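Local atomic coordinates of apolipophorin-3b (PDB entry 1AEP), a protein that helps load diacylglycerol into lipophorin, the insect haemolymph lipoprotein, by covering its expanding hydrophobic surface, and so supports lipid transport during flight. Residues Thr17-Leu29 with Leu98-His110. Sequence-based numbering, arbitrary orientation.
Sequences TIVNAAHELHETL and LNSLQSALTNVGH
Ile18, Ala22 and Leu25 meet Leu98, Gln102 and Leu105 in an antiparallel helix-helix packing within the five-helix bundle of this apolipophorin, joining helix 7-25 to helix 94-121. The axes of helix 17-25 and helix 98-110 run at 174° to one another and approach to 9.8 Å; Ala22 and Gln102 are the closest CA pair, 5.9 Å apart. Leu25 is a knob in a hole lined by Leu98, Leu101, Gln102 and Leu105. Its CD2 meets CD1 of Leu105 tip to tip at 3.8 Å, and the Leu25 and Gln102 side chains slide past each other in opposite directions. The same Leu105 methyl lies near the methyl of Ala22. With CG1 of Ile18 beside the backbone N (chi1 -58°), its CG2 branch packs 3.9 Å from Leu105 CB, while CD1 lies near both Leu105 O and Gly109 N. Helix 131-154, through Ile152 beside Leu25, and helix 36-63, through Phe48 beside Leu105, continue this apolar core, the kind of surface thought to be turned to lipid when such a bundle opens. Gln102 borders the layer: CG rests 4.0 Å from Ala22 CB, and the amide plane stands 82° from the ring of the poorly ordered His26, with OE1 near NE2 but at too poor an angle for a hydrogen bond. Replacing Gln102 by alanine would remove CG and the amide, which is likely to open a gap beside Ala22 and Leu25. Beyond it, Leu98 splits its branches, CD2 lying 4.2 Å from Leu25 CB and CD1 3.8 Å from CD1 of Leu29.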
ATOM      1  N   THR A  17      -9.798  -4.027   1.784  1.00 14.88           N
ATOM      2  CA  THR A  17      -9.765  -2.852   0.947  1.00 11.73           C
ATOM      3  C   THR A  17      -8.990  -3.167  -0.313  1.00 17.52           C
ATOM      4  O   THR A  17      -9.527  -3.147  -1.415  1.00 43.98           O
ATOM      5  CB  THR A  17      -9.170  -1.617   1.686  1.00 14.04           C
ATOM      6  OG1 THR A  17      -9.969  -1.289   2.780  1.00 35.14           O
ATOM      7  CG2 THR A  17      -9.041  -0.401   0.762  1.00 28.10           C
ATOM      8  N   ILE A  18      -7.729  -3.487  -0.130  1.00  2.16           N
ATOM      9  CA  ILE A  18      -6.871  -3.803  -1.265  1.00 27.31           C
ATOM     10  C   ILE A  18      -7.460  -4.826  -2.235  1.00  7.17           C
ATOM     11  O   ILE A  18      -7.426  -4.628  -3.451  1.00 46.58           O
ATOM     12  CB  ILE A  18      -5.493  -4.257  -0.809  1.00  4.88           C
ATOM     13  CG1 ILE A  18      -4.823  -3.173   0.045  1.00 15.94           C
ATOM     14  CG2 ILE A  18      -4.663  -4.624  -2.002  1.00 40.34           C
ATOM     15  CD1 ILE A  18      -3.317  -3.324   0.145  1.00 26.28           C
ATOM     16  N   VAL A  19      -7.968  -5.927  -1.694  1.00 23.44           N
ATOM     17  CA  VAL A  19      -8.505  -6.963  -2.556  1.00 14.83           C
ATOM     18  C   VAL A  19      -9.530  -6.445  -3.565  1.00 25.32           C
ATOM     19  O   VAL A  19      -9.479  -6.756  -4.759  1.00 44.81           O
ATOM     20  CB  VAL A  19      -9.073  -8.101  -1.742  1.00 36.24           C
ATOM     21  CG1 VAL A  19      -9.996  -8.912  -2.637  1.00 53.31           C
ATOM     22  CG2 VAL A  19      -7.934  -8.954  -1.194  1.00 10.61           C
ATOM     23  N   ASN A  20     -10.479  -5.677  -3.050  1.00 22.80           N
ATOM     24  CA  ASN A  20     -11.546  -5.076  -3.822  1.00 25.01           C
ATOM     25  C   ASN A  20     -11.016  -4.111  -4.893  1.00 16.52           C
ATOM     26  O   ASN A  20     -11.285  -4.284  -6.082  1.00 29.28           O
ATOM     27  CB  ASN A  20     -12.399  -4.356  -2.759  1.00  8.88           C
ATOM     28  CG  ASN A  20     -13.295  -5.321  -2.013  1.00 26.11           C
ATOM     29  OD1 ASN A  20     -13.447  -6.492  -2.392  1.00 25.84           O
ATOM     30  ND2 ASN A  20     -13.972  -4.782  -1.018  1.00 35.70           N
ATOM     31  N   ALA A  21     -10.209  -3.130  -4.436  1.00 23.75           N
ATOM     32  CA  ALA A  21      -9.530  -2.149  -5.267  1.00 29.28           C
ATOM     33  C   ALA A  21      -8.916  -2.834  -6.464  1.00 20.49           C
ATOM     34  O   ALA A  21      -9.115  -2.423  -7.593  1.00 44.21           O
ATOM     35  CB  ALA A  21      -8.405  -1.429  -4.495  1.00  4.85           C
ATOM     36  N   ALA A  22      -8.196  -3.924  -6.212  1.00 35.55           N
ATOM     37  CA  ALA A  22      -7.608  -4.684  -7.303  1.00 23.30           C
ATOM     38  C   ALA A  22      -8.633  -5.280  -8.271  1.00 26.73           C
ATOM     39  O   ALA A  22      -8.414  -5.262  -9.474  1.00 56.08           O
ATOM     40  CB  ALA A  22      -6.599  -5.675  -6.824  1.00 16.51           C
ATOM     41  N   HIS A  23      -9.761  -5.780  -7.745  1.00 18.02           N
ATOM     42  CA  HIS A  23     -10.807  -6.337  -8.592  1.00 33.51           C
ATOM     43  C   HIS A  23     -11.208  -5.322  -9.656  1.00 26.23           C
ATOM     44  O   HIS A  23     -11.329  -5.637 -10.841  1.00100.00           O
ATOM     45  CB  HIS A  23     -12.107  -6.712  -7.789  1.00 10.07           C
ATOM     46  CG  HIS A  23     -13.229  -7.446  -8.536  1.00100.00           C
ATOM     47  ND1 HIS A  23     -13.157  -8.813  -8.826  1.00 94.39           N
ATOM     48  CD2 HIS A  23     -14.440  -6.996  -9.044  1.00 33.42           C
ATOM     49  CE1 HIS A  23     -14.280  -9.155  -9.490  1.00 47.90           C
ATOM     50  NE2 HIS A  23     -15.075  -8.088  -9.644  1.00 72.03           N
ATOM     51  N   GLU A  24     -11.440  -4.089  -9.187  1.00 24.34           N
ATOM     52  CA  GLU A  24     -11.853  -2.936  -9.982  1.00 42.18           C
ATOM     53  C   GLU A  24     -10.898  -2.470 -11.037  1.00 16.99           C
ATOM     54  O   GLU A  24     -11.318  -1.894 -12.039  1.00 65.14           O
ATOM     55  CB  GLU A  24     -12.308  -1.774  -9.108  1.00 18.61           C
ATOM     56  CG  GLU A  24     -13.772  -1.986  -8.710  1.00 31.08           C
ATOM     57  CD  GLU A  24     -14.518  -0.714  -8.833  1.00100.00           C
ATOM     58  OE1 GLU A  24     -14.718  -0.373 -10.096  1.00 69.84           O
ATOM     59  OE2 GLU A  24     -14.894  -0.073  -7.878  1.00100.00           O
ATOM     60  N   LEU A  25      -9.615  -2.714 -10.784  1.00 45.25           N
ATOM     61  CA  LEU A  25      -8.598  -2.340 -11.718  1.00 12.63           C
ATOM     62  C   LEU A  25      -8.966  -2.821 -13.118  1.00 71.16           C
ATOM     63  O   LEU A  25      -8.799  -2.101 -14.106  1.00 41.17           O
ATOM     64  CB  LEU A  25      -7.252  -2.933 -11.372  1.00 47.34           C
ATOM     65  CG  LEU A  25      -6.397  -1.818 -10.787  1.00  5.19           C
ATOM     66  CD1 LEU A  25      -7.293  -0.721 -10.295  1.00 28.79           C
ATOM     67  CD2 LEU A  25      -5.481  -2.454  -9.742  1.00 73.51           C
ATOM     68  N   HIS A  26      -9.519  -4.042 -13.178  1.00 41.32           N
ATOM     69  CA  HIS A  26      -9.972  -4.738 -14.413  1.00 67.61           C
ATOM     70  C   HIS A  26     -11.102  -4.027 -15.147  1.00 41.50           C
ATOM     71  O   HIS A  26     -11.381  -4.289 -16.318  1.00 40.31           O
ATOM     72  CB  HIS A  26     -10.524  -6.178 -14.178  1.00 31.90           C
ATOM     73  CG  HIS A  26      -9.542  -7.151 -13.692  1.00 31.13           C
ATOM     74  ND1 HIS A  26      -9.827  -8.086 -12.687  1.00100.00           N
ATOM     75  CD2 HIS A  26      -8.273  -7.334 -14.081  1.00100.00           C
ATOM     76  CE1 HIS A  26      -8.708  -8.796 -12.500  1.00100.00           C
ATOM     77  NE2 HIS A  26      -7.754  -8.360 -13.322  1.00100.00           N
ATOM     78  N   GLU A  27     -11.786  -3.143 -14.462  1.00 35.73           N
ATOM     79  CA  GLU A  27     -12.866  -2.483 -15.123  1.00 27.63           C
ATOM     80  C   GLU A  27     -12.395  -1.232 -15.813  1.00 31.89           C
ATOM     81  O   GLU A  27     -13.199  -0.484 -16.369  1.00 52.61           O
ATOM     82  CB  GLU A  27     -13.990  -2.153 -14.147  1.00 40.63           C
ATOM     83  CG  GLU A  27     -15.176  -3.128 -14.298  1.00100.00           C
ATOM     84  CD  GLU A  27     -16.090  -3.113 -13.117  1.00100.00           C
ATOM     85  OE1 GLU A  27     -17.056  -2.218 -13.224  1.00100.00           O
ATOM     86  OE2 GLU A  27     -15.936  -3.858 -12.148  1.00100.00           O
ATOM     87  N   THR A  28     -11.085  -0.994 -15.742  1.00 41.69           N
ATOM     88  CA  THR A  28     -10.530   0.180 -16.383  1.00 31.35           C
ATOM     89  C   THR A  28     -10.528  -0.077 -17.877  1.00 69.92           C
ATOM     90  O   THR A  28     -10.432   0.835 -18.684  1.00 52.41           O
ATOM     91  CB  THR A  28      -9.108   0.597 -15.933  1.00 27.16           C
ATOM     92  OG1 THR A  28      -8.253  -0.511 -15.823  1.00 29.05           O
ATOM     93  CG2 THR A  28      -9.141   1.427 -14.632  1.00 15.86           C
ATOM     94  N   LEU A  29     -10.641  -1.356 -18.221  1.00 43.47           N
ATOM     95  CA  LEU A  29     -10.635  -1.823 -19.596  1.00 74.85           C
ATOM     96  C   LEU A  29     -11.917  -1.524 -20.368  1.00 38.97           C
ATOM     97  O   LEU A  29     -11.965  -1.642 -21.598  1.00 91.64           O
ATOM     98  CB  LEU A  29     -10.355  -3.343 -19.613  1.00 83.81           C
ATOM     99  CG  LEU A  29      -8.905  -3.732 -19.301  1.00 35.09           C
ATOM    100  CD1 LEU A  29      -8.808  -4.178 -17.840  1.00100.00           C
ATOM    101  CD2 LEU A  29      -8.492  -4.854 -20.229  1.00 58.85           C
ATOM    102  N   LEU A  98      -1.416  -2.228 -15.820  1.00 12.48           N
ATOM    103  CA  LEU A  98      -2.411  -2.881 -15.034  1.00 27.42           C
ATOM    104  C   LEU A  98      -1.795  -3.962 -14.189  1.00 14.47           C
ATOM    105  O   LEU A  98      -2.127  -4.107 -13.009  1.00 27.65           O
ATOM    106  CB  LEU A  98      -3.470  -3.477 -15.932  1.00 18.94           C
ATOM    107  CG  LEU A  98      -4.863  -3.037 -15.551  1.00 31.83           C
ATOM    108  CD1 LEU A  98      -5.533  -2.548 -16.801  1.00 70.05           C
ATOM    109  CD2 LEU A  98      -5.646  -4.218 -15.037  1.00 34.42           C
ATOM    110  N   ASN A  99      -0.909  -4.724 -14.814  1.00 24.78           N
ATOM    111  CA  ASN A  99      -0.233  -5.800 -14.133  1.00 18.89           C
ATOM    112  C   ASN A  99       0.598  -5.256 -12.996  1.00 24.20           C
ATOM    113  O   ASN A  99       0.526  -5.722 -11.867  1.00 63.14           O
ATOM    114  CB  ASN A  99       0.670  -6.631 -15.076  1.00 22.11           C
ATOM    115  CG  ASN A  99      -0.074  -7.274 -16.225  1.00 19.22           C
ATOM    116  OD1 ASN A  99       0.481  -7.488 -17.301  1.00 53.26           O
ATOM    117  ND2 ASN A  99      -1.339  -7.533 -15.992  1.00 36.88           N
ATOM    118  N   SER A 100       1.360  -4.218 -13.330  1.00 36.59           N
ATOM    119  CA  SER A 100       2.212  -3.518 -12.391  1.00 24.50           C
ATOM    120  C   SER A 100       1.496  -3.005 -11.139  1.00 38.78           C
ATOM    121  O   SER A 100       1.936  -3.203 -10.009  1.00 44.36           O
ATOM    122  CB  SER A 100       2.940  -2.385 -13.134  1.00 25.87           C
ATOM    123  OG  SER A 100       4.179  -2.033 -12.536  1.00100.00           O
ATOM    124  N   LEU A 101       0.375  -2.333 -11.365  1.00 16.34           N
ATOM    125  CA  LEU A 101      -0.382  -1.831 -10.250  1.00 19.79           C
ATOM    126  C   LEU A 101      -0.878  -2.956  -9.386  1.00 15.21           C
ATOM    127  O   LEU A 101      -0.677  -2.951  -8.177  1.00 38.70           O
ATOM    128  CB  LEU A 101      -1.584  -1.034 -10.710  1.00 15.52           C
ATOM    129  CG  LEU A 101      -1.498   0.371 -10.146  1.00 34.12           C
ATOM    130  CD1 LEU A 101      -2.820   1.087 -10.319  1.00  1.22           C
ATOM    131  CD2 LEU A 101      -1.115   0.339  -8.678  1.00 18.27           C
ATOM    132  N   GLN A 102      -1.548  -3.903 -10.027  1.00 17.56           N
ATOM    133  CA  GLN A 102      -2.121  -5.065  -9.349  1.00 38.39           C
ATOM    134  C   GLN A 102      -1.164  -5.820  -8.465  1.00 14.77           C
ATOM    135  O   GLN A 102      -1.545  -6.404  -7.449  1.00 69.26           O
ATOM    136  CB  GLN A 102      -2.688  -6.061 -10.330  1.00 16.06           C
ATOM    137  CG  GLN A 102      -4.129  -6.353  -9.921  1.00 55.54           C
ATOM    138  CD  GLN A 102      -4.714  -7.396 -10.787  1.00 87.05           C
ATOM    139  OE1 GLN A 102      -5.708  -7.139 -11.469  1.00100.00           O
ATOM    140  NE2 GLN A 102      -4.056  -8.557 -10.790  1.00 86.14           N
ATOM    141  N   SER A 103       0.080  -5.816  -8.885  1.00 15.58           N
ATOM    142  CA  SER A 103       1.095  -6.498  -8.143  1.00 24.38           C
ATOM    143  C   SER A 103       1.520  -5.622  -6.996  1.00 24.79           C
ATOM    144  O   SER A 103       1.573  -6.058  -5.847  1.00 35.76           O
ATOM    145  CB  SER A 103       2.243  -6.927  -9.057  1.00 15.76           C
ATOM    146  OG  SER A 103       3.463  -6.305  -8.694  1.00100.00           O
ATOM    147  N   ALA A 104       1.803  -4.366  -7.334  1.00 15.29           N
ATOM    148  CA  ALA A 104       2.204  -3.421  -6.336  1.00  1.39           C
ATOM    149  C   ALA A 104       1.225  -3.469  -5.172  1.00  6.53           C
ATOM    150  O   ALA A 104       1.625  -3.583  -4.028  1.00 24.03           O
ATOM    151  CB  ALA A 104       2.365  -2.051  -6.965  1.00  5.91           C
ATOM    152  N   LEU A 105      -0.069  -3.449  -5.485  1.00 12.54           N
ATOM    153  CA  LEU A 105      -1.095  -3.492  -4.471  1.00 12.87           C
ATOM    154  C   LEU A 105      -1.004  -4.734  -3.626  1.00 20.87           C
ATOM    155  O   LEU A 105      -1.081  -4.722  -2.392  1.00 29.70           O
ATOM    156  CB  LEU A 105      -2.513  -3.410  -5.059  1.00 25.11           C
ATOM    157  CG  LEU A 105      -2.972  -2.030  -5.547  1.00 32.81           C
ATOM    158  CD1 LEU A 105      -4.353  -2.206  -6.155  1.00 26.73           C
ATOM    159  CD2 LEU A 105      -3.120  -1.025  -4.402  1.00 13.32           C
ATOM    160  N   THR A 106      -0.839  -5.813  -4.322  1.00 24.47           N
ATOM    161  CA  THR A 106      -0.744  -7.081  -3.678  1.00 10.61           C
ATOM    162  C   THR A 106       0.470  -7.182  -2.771  1.00 19.18           C
ATOM    163  O   THR A 106       0.384  -7.708  -1.690  1.00 26.03           O
ATOM    164  CB  THR A 106      -0.899  -8.185  -4.696  1.00 19.87           C
ATOM    165  OG1 THR A 106      -2.080  -7.890  -5.413  1.00 82.52           O
ATOM    166  CG2 THR A 106      -1.055  -9.467  -3.952  1.00 90.68           C
ATOM    167  N   ASN A 107       1.605  -6.644  -3.198  1.00 12.23           N
ATOM    168  CA  ASN A 107       2.794  -6.692  -2.365  1.00  1.97           C
ATOM    169  C   ASN A 107       2.682  -5.825  -1.092  1.00 12.54           C
ATOM    170  O   ASN A 107       3.241  -6.160  -0.049  1.00 45.06           O
ATOM    171  CB  ASN A 107       4.002  -6.179  -3.120  1.00 28.03           C
ATOM    172  CG  ASN A 107       4.291  -7.050  -4.289  1.00 38.46           C
ATOM    173  OD1 ASN A 107       5.004  -6.630  -5.218  1.00 56.44           O
ATOM    174  ND2 ASN A 107       3.705  -8.235  -4.260  1.00 37.29           N
ATOM    175  N   VAL A 108       1.967  -4.699  -1.171  1.00 14.48           N
ATOM    176  CA  VAL A 108       1.816  -3.820  -0.018  1.00 13.50           C
ATOM    177  C   VAL A 108       1.008  -4.508   1.066  1.00 12.02           C
ATOM    178  O   VAL A 108       1.281  -4.385   2.257  1.00 26.37           O
ATOM    179  CB  VAL A 108       1.188  -2.493  -0.440  1.00  7.01           C
ATOM    180  CG1 VAL A 108       0.725  -1.696   0.749  1.00 15.05           C
ATOM    181  CG2 VAL A 108       2.242  -1.715  -1.194  1.00  1.00           C
ATOM    182  N   GLY A 109       0.013  -5.268   0.627  1.00  7.32           N
ATOM    183  CA  GLY A 109      -0.827  -6.006   1.543  1.00 27.29           C
ATOM    184  C   GLY A 109      -0.085  -7.123   2.265  1.00  6.65           C
ATOM    185  O   GLY A 109      -0.259  -7.325   3.472  1.00 49.15           O
ATOM    186  N   HIS A 110       0.741  -7.854   1.506  1.00 12.59           N
ATOM    187  CA  HIS A 110       1.501  -8.971   2.044  1.00  2.63           C
ATOM    188  C   HIS A 110       2.522  -8.536   3.053  1.00 14.30           C
ATOM    189  O   HIS A 110       2.693  -9.180   4.076  1.00 44.48           O
ATOM    190  CB  HIS A 110       2.098  -9.868   0.996  1.00 16.77           C
ATOM    191  CG  HIS A 110       1.008 -10.555   0.279  1.00  6.61           C
ATOM    192  ND1 HIS A 110       1.199 -10.996  -1.019  1.00 47.00           N
ATOM    193  CD2 HIS A 110      -0.255 -10.860   0.672  1.00 40.52           C
ATOM    194  CE1 HIS A 110       0.049 -11.549  -1.378  1.00 15.82           C
ATOM    195  NE2 HIS A 110      -0.840 -11.501  -0.399  1.00 29.53           N
TER